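Local structure of proximal thread matrix protein 1 (Mytilus galloprovincialis, 4CN9) at residues Q139-I142 and G143-L146; M276-F279 and M280-I283; K308-L312 and K313-S317. The protein binds zinc, including at a MIDAS motif, and probably binds collagen as a matrix protein of the mussel byssus built on von Willebrand factor type A domains. All blocks are in the same frame, centred on the assembly; numbering follows the deposited sequence.

Contact 1: Q139-I142 and G143-L146; sequences QTEI and GTGL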
loop_
_atom_site.group_PDB
_atom_site.type_symbol
_atom_site.label_atom_id
_atom_site.label_comp_id
_atom_site.label_asym_id
_atom_site.label_seq_id
_atom_site.Cartn_x
_atom_site.Cartn_y
_atom_site.Cartn_z
ATOM N N GLN A 139 11.725 15.752 -20.208
ATOM C CA GLN A 139 10.445 15.634 -19.525
ATOM C C GLN A 139 10.510 14.418 -18.601
ATOM O O GLN A 139 11.380 13.568 -18.759
ATOM C CB GLN A 139 9.310 15.362 -20.514
ATOM C CG GLN A 139 9.095 16.387 -21.594
ATOM C CD GLN A 139 7.903 16.040 -22.469
ATOM O OE1 GLN A 139 7.460 14.886 -22.506
ATOM N NE2 GLN A 139 7.369 17.037 -23.175
ATOM N N THR A 140 9.553 14.308 -17.684
ATOM C CA THR A 140 9.447 13.124 -16.819
ATOM C C THR A 140 8.026 12.550 -16.859
ATOM O O THR A 140 7.125 13.044 -16.180
ATOM C CB THR A 140 9.839 13.470 -15.366
ATOM O OG1 THR A 140 11.169 13.993 -15.345
ATOM C CG2 THR A 140 9.775 12.238 -14.452
ATOM N N GLU A 141 7.822 11.510 -17.661
ATOM C CA GLU A 141 6.488 10.944 -17.845
ATOM C C GLU A 141 6.325 9.657 -17.048
ATOM O O GLU A 141 6.371 8.559 -17.608
ATOM C CB GLU A 141 6.221 10.650 -19.322
ATOM C CG GLU A 141 6.308 11.837 -20.250
ATOM C CD GLU A 141 6.124 11.422 -21.717
ATOM O OE1 GLU A 141 5.205 10.634 -22.010
ATOM O OE2 GLU A 141 6.906 11.863 -22.577
ATOM N N ILE A 142 6.104 9.800 -15.747
ATOM C CA ILE A 142 5.958 8.652 -14.872
ATOM C C ILE A 142 4.749 7.811 -15.306
ATOM O O ILE A 142 4.807 6.579 -15.350
ATOM C CB ILE A 142 5.815 9.099 -13.393
ATOM C CG1 ILE A 142 7.113 9.784 -12.929
ATOM C CG2 ILE A 142 5.445 7.915 -12.507
ATOM C CD1 ILE A 142 7.166 10.152 -11.431
ATOM N N GLY A 143 3.645 8.475 -15.612
ATOM C CA GLY A 143 2.432 7.767 -15.978
ATOM C C GLY A 143 2.578 7.008 -17.282
ATOM O O GLY A 143 2.065 5.896 -17.407
ATOM N N THR A 144 3.266 7.602 -18.257
ATOM C CA THR A 144 3.498 6.927 -19.534
ATOM C C THR A 144 4.332 5.683 -19.296
ATOM O O THR A 144 4.085 4.642 -19.896
ATOM C CB THR A 144 4.173 7.840 -20.564
ATOM O OG1 THR A 144 3.384 9.021 -20.719
ATOM C CG2 THR A 144 4.304 7.152 -21.919
ATOM N N GLY A 145 5.302 5.780 -18.386
ATOM C CA GLY A 145 6.104 4.625 -18.007
ATOM C C GLY A 145 5.255 3.506 -17.419
ATOM O O GLY A 145 5.389 2.342 -17.808
ATOM N N LEU A 146 4.371 3.853 -16.484
ATOM C CA LEU A 146 3.509 2.867 -15.838
ATOM C C LEU A 146 2.576 2.182 -16.844
ATOM O O LEU A 146 2.331 0.987 -16.752
ATOM C CB LEU A 146 2.692 3.526 -14.724
ATOM C CG LEU A 146 3.513 3.997 -13.522
ATOM C CD1 LEU A 146 2.703 4.912 -12.605
ATOM C CD2 LEU A 146 4.046 2.807 -12.750
#

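Contact 2: M276-F279 and M280-I283; sequences MKNF and MKDI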
loop_
_atom_site.group_PDB
_atom_site.type_symbol
_atom_site.label_atom_id
_atom_site.label_comp_id
_atom_site.label_asym_id
_atom_site.label_seq_id
_atom_site.Cartn_x
_atom_site.Cartn_y
_atom_site.Cartn_z
ATOM N N MET A 276 -24.733 1.775 9.996
ATOM C CA MET A 276 -23.296 1.664 10.188
ATOM C C MET A 276 -22.930 0.414 10.996
ATOM O O MET A 276 -21.994 -0.314 10.645
ATOM C CB MET A 276 -22.762 2.944 10.863
ATOM C CG MET A 276 -21.245 3.001 10.985
ATOM S SD MET A 276 -20.707 4.518 11.846
ATOM C CE MET A 276 -21.503 4.285 13.418
ATOM N N LYS A 277 -23.676 0.134 12.059
ATOM C CA LYS A 277 -23.449 -1.093 12.815
ATOM C C LYS A 277 -23.646 -2.339 11.948
ATOM O O LYS A 277 -22.854 -3.286 12.019
ATOM C CB LYS A 277 -24.366 -1.157 14.032
ATOM C CG LYS A 277 -24.038 -0.153 15.112
ATOM C CD LYS A 277 -25.136 -0.163 16.167
ATOM C CE LYS A 277 -24.703 0.514 17.437
ATOM N NZ LYS A 277 -25.847 0.595 18.408
ATOM N N ASN A 278 -24.694 -2.349 11.124
ATOM C CA ASN A 278 -24.947 -3.503 10.269
ATOM C C ASN A 278 -23.796 -3.716 9.293
ATOM O O ASN A 278 -23.437 -4.845 8.986
ATOM C CB ASN A 278 -26.256 -3.346 9.497
ATOM C CG ASN A 278 -27.492 -3.449 10.390
ATOM O OD1 ASN A 278 -27.405 -3.771 11.579
ATOM N ND2 ASN A 278 -28.655 -3.191 9.803
ATOM N N PHE A 279 -23.211 -2.624 8.810
ATOM C CA PHE A 279 -22.071 -2.710 7.902
ATOM C C PHE A 279 -20.917 -3.436 8.598
ATOM O O PHE A 279 -20.335 -4.365 8.053
ATOM C CB PHE A 279 -21.700 -1.292 7.449
ATOM C CG PHE A 279 -20.456 -1.192 6.604
ATOM C CD1 PHE A 279 -20.473 -1.544 5.274
ATOM C CD2 PHE A 279 -19.293 -0.665 7.128
ATOM C CE1 PHE A 279 -19.343 -1.418 4.490
ATOM C CE2 PHE A 279 -18.153 -0.530 6.339
ATOM C CZ PHE A 279 -18.187 -0.898 5.025
ATOM N N MET A 280 -20.608 -3.040 9.826
ATOM C CA MET A 280 -19.529 -3.679 10.570
ATOM C C MET A 280 -19.827 -5.141 10.915
ATOM O O MET A 280 -18.949 -6.004 10.807
ATOM C CB MET A 280 -19.224 -2.863 11.824
ATOM C CG MET A 280 -18.687 -1.501 11.460
ATOM S SD MET A 280 -18.282 -0.454 12.852
ATOM C CE MET A 280 -19.882 -0.312 13.655
ATOM N N LYS A 281 -21.061 -5.425 11.326
ATOM C CA LYS A 281 -21.478 -6.802 11.579
ATOM C C LYS A 281 -21.383 -7.678 10.321
ATOM O O LYS A 281 -20.982 -8.836 10.405
ATOM C CB LYS A 281 -22.900 -6.824 12.155
ATOM C CG LYS A 281 -22.950 -6.345 13.585
ATOM C CD LYS A 281 -24.290 -5.723 13.950
ATOM C CE LYS A 281 -25.429 -6.629 13.594
ATOM N NZ LYS A 281 -26.766 -6.019 13.813
ATOM N N ASP A 282 -21.740 -7.127 9.160
ATOM C CA ASP A 282 -21.631 -7.862 7.906
ATOM C C ASP A 282 -20.178 -8.207 7.583
ATOM O O ASP A 282 -19.884 -9.291 7.089
ATOM C CB ASP A 282 -22.272 -7.096 6.744
ATOM C CG ASP A 282 -23.803 -7.071 6.826
ATOM O OD1 ASP A 282 -24.363 -7.795 7.666
ATOM O OD2 ASP A 282 -24.442 -6.320 6.054
ATOM N N ILE A 283 -19.264 -7.298 7.904
ATOM C CA ILE A 283 -17.839 -7.548 7.723
ATOM C C ILE A 283 -17.364 -8.678 8.615
ATOM O O ILE A 283 -16.639 -9.578 8.175
ATOM C CB ILE A 283 -17.031 -6.254 7.982
ATOM C CG1 ILE A 283 -17.324 -5.267 6.853
ATOM C CG2 ILE A 283 -15.526 -6.546 8.093
ATOM C CD1 ILE A 283 -16.811 -3.897 7.104
#

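Contact 3: K308-L312 and K313-S317; sequences KQFGL and KDYSS. With SO4 (sulfate ion), chain G.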
loop_
_atom_site.group_PDB
_atom_site.type_symbol
_atom_site.label_atom_id
_atom_site.label_comp_id
_atom_site.label_asym_id
_atom_site.label_seq_id
_atom_site.Cartn_x
_atom_site.Cartn_y
_atom_site.Cartn_z
ATOM N N LYS A 308 -12.435 3.023 24.155
ATOM C CA LYS A 308 -12.360 1.592 23.811
ATOM C C LYS A 308 -13.602 0.890 24.318
ATOM O O LYS A 308 -13.858 0.853 25.534
ATOM C CB LYS A 308 -11.111 0.927 24.401
ATOM C CG LYS A 308 -10.974 -0.561 24.039
ATOM C CD LYS A 308 -9.599 -1.148 24.393
ATOM C CE LYS A 308 -9.476 -1.527 25.851
ATOM N NZ LYS A 308 -8.247 -2.347 26.124
ATOM N N GLN A 309 -14.377 0.343 23.390
ATOM C CA GLN A 309 -15.606 -0.360 23.729
ATOM C C GLN A 309 -15.292 -1.805 24.070
ATOM O O GLN A 309 -15.765 -2.326 25.074
ATOM C CB GLN A 309 -16.614 -0.290 22.581
ATOM C CG GLN A 309 -17.043 1.104 22.208
ATOM C CD GLN A 309 -17.747 1.815 23.349
ATOM O OE1 GLN A 309 -18.237 1.182 24.274
ATOM N NE2 GLN A 309 -17.786 3.138 23.289
ATOM N N PHE A 310 -14.503 -2.458 23.221
ATOM C CA PHE A 310 -13.973 -3.764 23.562
ATOM C C PHE A 310 -12.669 -4.030 22.827
ATOM O O PHE A 310 -12.476 -3.586 21.690
ATOM C CB PHE A 310 -15.006 -4.889 23.346
ATOM C CG PHE A 310 -15.509 -5.048 21.919
ATOM C CD1 PHE A 310 -14.816 -5.831 21.001
ATOM C CD2 PHE A 310 -16.708 -4.469 21.519
ATOM C CE1 PHE A 310 -15.315 -6.027 19.714
ATOM C CE2 PHE A 310 -17.193 -4.651 20.242
ATOM C CZ PHE A 310 -16.495 -5.425 19.338
ATOM N N GLY A 311 -11.756 -4.702 23.523
ATOM C CA GLY A 311 -10.471 -5.075 22.972
ATOM C C GLY A 311 -10.543 -6.427 22.287
ATOM O O GLY A 311 -11.586 -7.098 22.300
ATOM N N LEU A 312 -9.409 -6.823 21.723
ATOM C CA LEU A 312 -9.291 -7.993 20.858
ATOM C C LEU A 312 -9.552 -9.320 21.577
ATOM O O LEU A 312 -9.896 -10.334 20.936
ATOM C CB LEU A 312 -7.878 -8.018 20.248
ATOM C CG LEU A 312 -7.522 -6.908 19.251
ATOM C CD1 LEU A 312 -6.035 -6.846 19.047
ATOM C CD2 LEU A 312 -8.235 -7.135 17.919
ATOM N N LYS A 313 -9.399 -9.321 22.900
ATOM C CA LYS A 313 -9.495 -10.566 23.667
ATOM C C LYS A 313 -10.815 -10.745 24.413
ATOM O O LYS A 313 -11.001 -11.756 25.113
ATOM C CB LYS A 313 -8.334 -10.647 24.654
ATOM C CG LYS A 313 -7.002 -10.975 24.009
ATOM C CD LYS A 313 -6.960 -12.432 23.565
ATOM C CE LYS A 313 -5.658 -12.770 22.833
ATOM N NZ LYS A 313 -5.821 -13.977 21.973
ATOM N N ASP A 314 -11.734 -9.786 24.270
ATOM C CA ASP A 314 -13.025 -9.858 24.968
ATOM C C ASP A 314 -13.935 -10.978 24.440
ATOM O O ASP A 314 -14.614 -11.651 25.220
ATOM C CB ASP A 314 -13.795 -8.540 24.862
ATOM C CG ASP A 314 -13.371 -7.518 25.911
ATOM O OD1 ASP A 314 -12.577 -7.847 26.817
ATOM O OD2 ASP A 314 -13.886 -6.389 25.848
ATOM N N TYR A 315 -13.967 -11.147 23.122
ATOM C CA TYR A 315 -14.913 -12.061 22.509
ATOM C C TYR A 315 -14.268 -13.011 21.513
ATOM O O TYR A 315 -13.336 -12.644 20.803
ATOM C CB TYR A 315 -16.002 -11.286 21.797
ATOM C CG TYR A 315 -16.738 -10.305 22.665
ATOM C CD1 TYR A 315 -17.637 -10.740 23.633
ATOM C CD2 TYR A 315 -16.557 -8.938 22.505
ATOM C CE1 TYR A 315 -18.330 -9.840 24.428
ATOM C CE2 TYR A 315 -17.240 -8.025 23.295
ATOM C CZ TYR A 315 -18.124 -8.482 24.260
ATOM O OH TYR A 315 -18.815 -7.591 25.039
ATOM N N SER A 316 -14.770 -14.240 21.463
ATOM C CA SER A 316 -14.281 -15.196 20.477
ATOM C C SER A 316 -15.349 -15.650 19.473
ATOM O O SER A 316 -15.001 -16.195 18.434
ATOM C CB SER A 316 -13.628 -16.406 21.164
ATOM O OG SER A 316 -14.522 -17.026 22.066
ATOM N N SER A 317 -16.629 -15.427 19.757
ATOM C CA SER A 317 -17.693 -15.828 18.825
ATOM C C SER A 317 -18.219 -14.654 18.005
ATOM O O SER A 317 -18.253 -13.520 18.471
ATOM C CB SER A 317 -18.869 -16.509 19.565
ATOM O OG SER A 317 -19.683 -15.568 20.217
HETATM S S SO4 G . -7.876 -6.374 25.769
HETATM O O1 SO4 G . -8.650 -5.219 26.218
HETATM O O2 SO4 G . -8.709 -7.231 24.912
HETATM O O3 SO4 G . -7.432 -7.160 26.915
HETATM O O4 SO4 G . -6.721 -5.861 25.041
HETATM O O HOH W 1 -13.224 -9.187 21.196
HETATM O O HOH W 2 -11.103 -4.717 26.452
HETATM O O HOH W 3 -12.067 -10.917 19.136
#

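Contact 1: Q139-I142 and G143-L146
Glu141 CG and Thr144 OG1 each lie beside their own backbone N, opposite the carbonyl carbon (chi1 -59° and -55°). This turns both toward the same side, where Glu141 OE1 and Thr144 OG1 meet. The two side chains run alongside each other, pointing the same way. The glutamate chain is extended beyond CG. OG1 of Thr144 donates a hydrogen bond of 2.8 Å to OE1 of Glu141, which offers its anti lone pair. The flank of the pair is also in contact: Glu141 CB is 3.7 Å from Thr144 CB.

Glu141 stands at the N-cap position of helix 142-153. Glu141 O starts the helical pattern by taking Gly145 N at 3.1 Å. Ile142 O follows by taking Leu146 N at 3.0 Å. On the apolar side Ile142 CG2 meets Leu146 CD1 at 4.1 Å. Helix 208-214 touches both of these side chains.

Both polar groups have a second partner. The other carboxylate oxygen, Glu141 OE2, takes Gly109 N, and the same Thr144 OG1 also accepts from Ala181 N. Thr140 touches Ser63, a zinc ligand of the MIDAS site. The carboxylate is buried, and it is gripped by a hydroxyl at one oxygen and a peptide N-H at the other. This would probably stabilise its charged form and fix its rotation, tying the helix start to two loops.

Contact 2: M276-F279 and M280-I283
Phe279 and Ile283 meet one turn apart on helix 272-285. Phe279 CG lies opposite the backbone N (chi1 175°), which puts the ring beside Ile283 CD1. That end methyl rests over one face of the ring in a CH-pi contact. Ile283 CD1 sits 4.0 Å from the centroid of the Phe279 ring and 23° off its normal, displaced toward the rim and nearest to Phe279 CE2 at 3.7 Å. Ile283 CG1 also fills the place beside Phe279 O, at 3.4 Å. Both side chains lie against Met430 of helix 430-437.

Met280 makes the next bump. Its chain is straight through chi2 and then bends at chi3 (-61°). The bend folds Met280 CE back against the previous turn, 3.7 Å from both Met276 O and Lys277 CA. The side chain is wedged into the groove between Phe257 and Phe259 of strand 253-260 and Ile325 of helix 318-327.

The more polar side is shaped by Lys281. Its CG and CD lie along Lys277 O, and a bend at chi3 carries NZ alongside Asn278. Lys281 NZ donates to Asn278 OD1 at 3.2 Å, tilted out of the amide carbonyl plane. OD1 also accepts from Gln274 NE2, and NZ forms a salt bridge with Asp326 of helix 318-327. Replacing Lys281 with alanine removes the chain beyond CB, which would probably leave Asp326 without its charged mate, take one of two donors from Asn278 OD1 and thin the cover beside Lys277 O.

Each N-H of 280-283 donates to the carbonyl O four residues earlier, as from Lys281 N to Lys277 O. The whole is an amphipathic helix of a beta-alpha-beta unit, between strands 253-260 and 295-302, as expected for the Rossmann-like fold of a von Willebrand factor type A domain.

Contact 3: K308-L312 and K313-S317
Gly311 to Asp314 form a type I beta turn, closed by a weak hydrogen bond of 3.3 Å from Asp314 N to Gly311 O. Phe310 and Tyr315 meet across it in an edge-to-face stack. The rings stand at 82° with centroids 5.2 Å apart. Tyr315 CE2 comes over one face of Phe310, 3.7 Å from Phe310 CG. The first torsion of Phe310 (chi1 61°) turns that face to the tyrosine edge. Asp314 CB covers part of one Tyr315 face.

A sulfate, probably from the crystallisation liquor, sits against the turn. Lys313 N donates to sulfate O2 at 3.0 Å. Lys308 NZ donates to sulfate O1 at 2.9 Å and also to Glu348 O. One water accepts from Gly311 N. Another accepts from Tyr315 N at 2.8 Å and lies within hydrogen-bonding distance of Gly311 O.

The turn leads from edge strand 306-310 toward helix 318-327, where Ser317 is the N-cap and its OG accepts from Asp320 N. A classic beta bulge at Gln309 and Phe310 faces Val299 of strand 295-302. The rings of Phe310 and Tyr315 both pack on Ala324 of helix 318-327, and Leu312 lies between strand 295-302 and Val349 of helix 338-349.

Overall arrangement
Contact 1 belongs to one von Willebrand factor type A range, and contacts 2 and 3 share the other. The centre of contact 1 is about 41 Å from that of contact 2, on the opposite side of the chain's centre. Contacts 2 and 3 lie about 16 Å apart between centres and do not touch, yet both pack on helix 318-327. Contacts 1 and 2 are mostly buried; contact 3 is partly exposed. Their chemistry follows: a buried carboxylate at a helix start whose Ile142 side chain lies about 9 Å from a zinc, an apolar helix side with a polar flank, and an edge-to-face aromatic pair under a solvent-facing turn. Only contact 1 is near an annotated site.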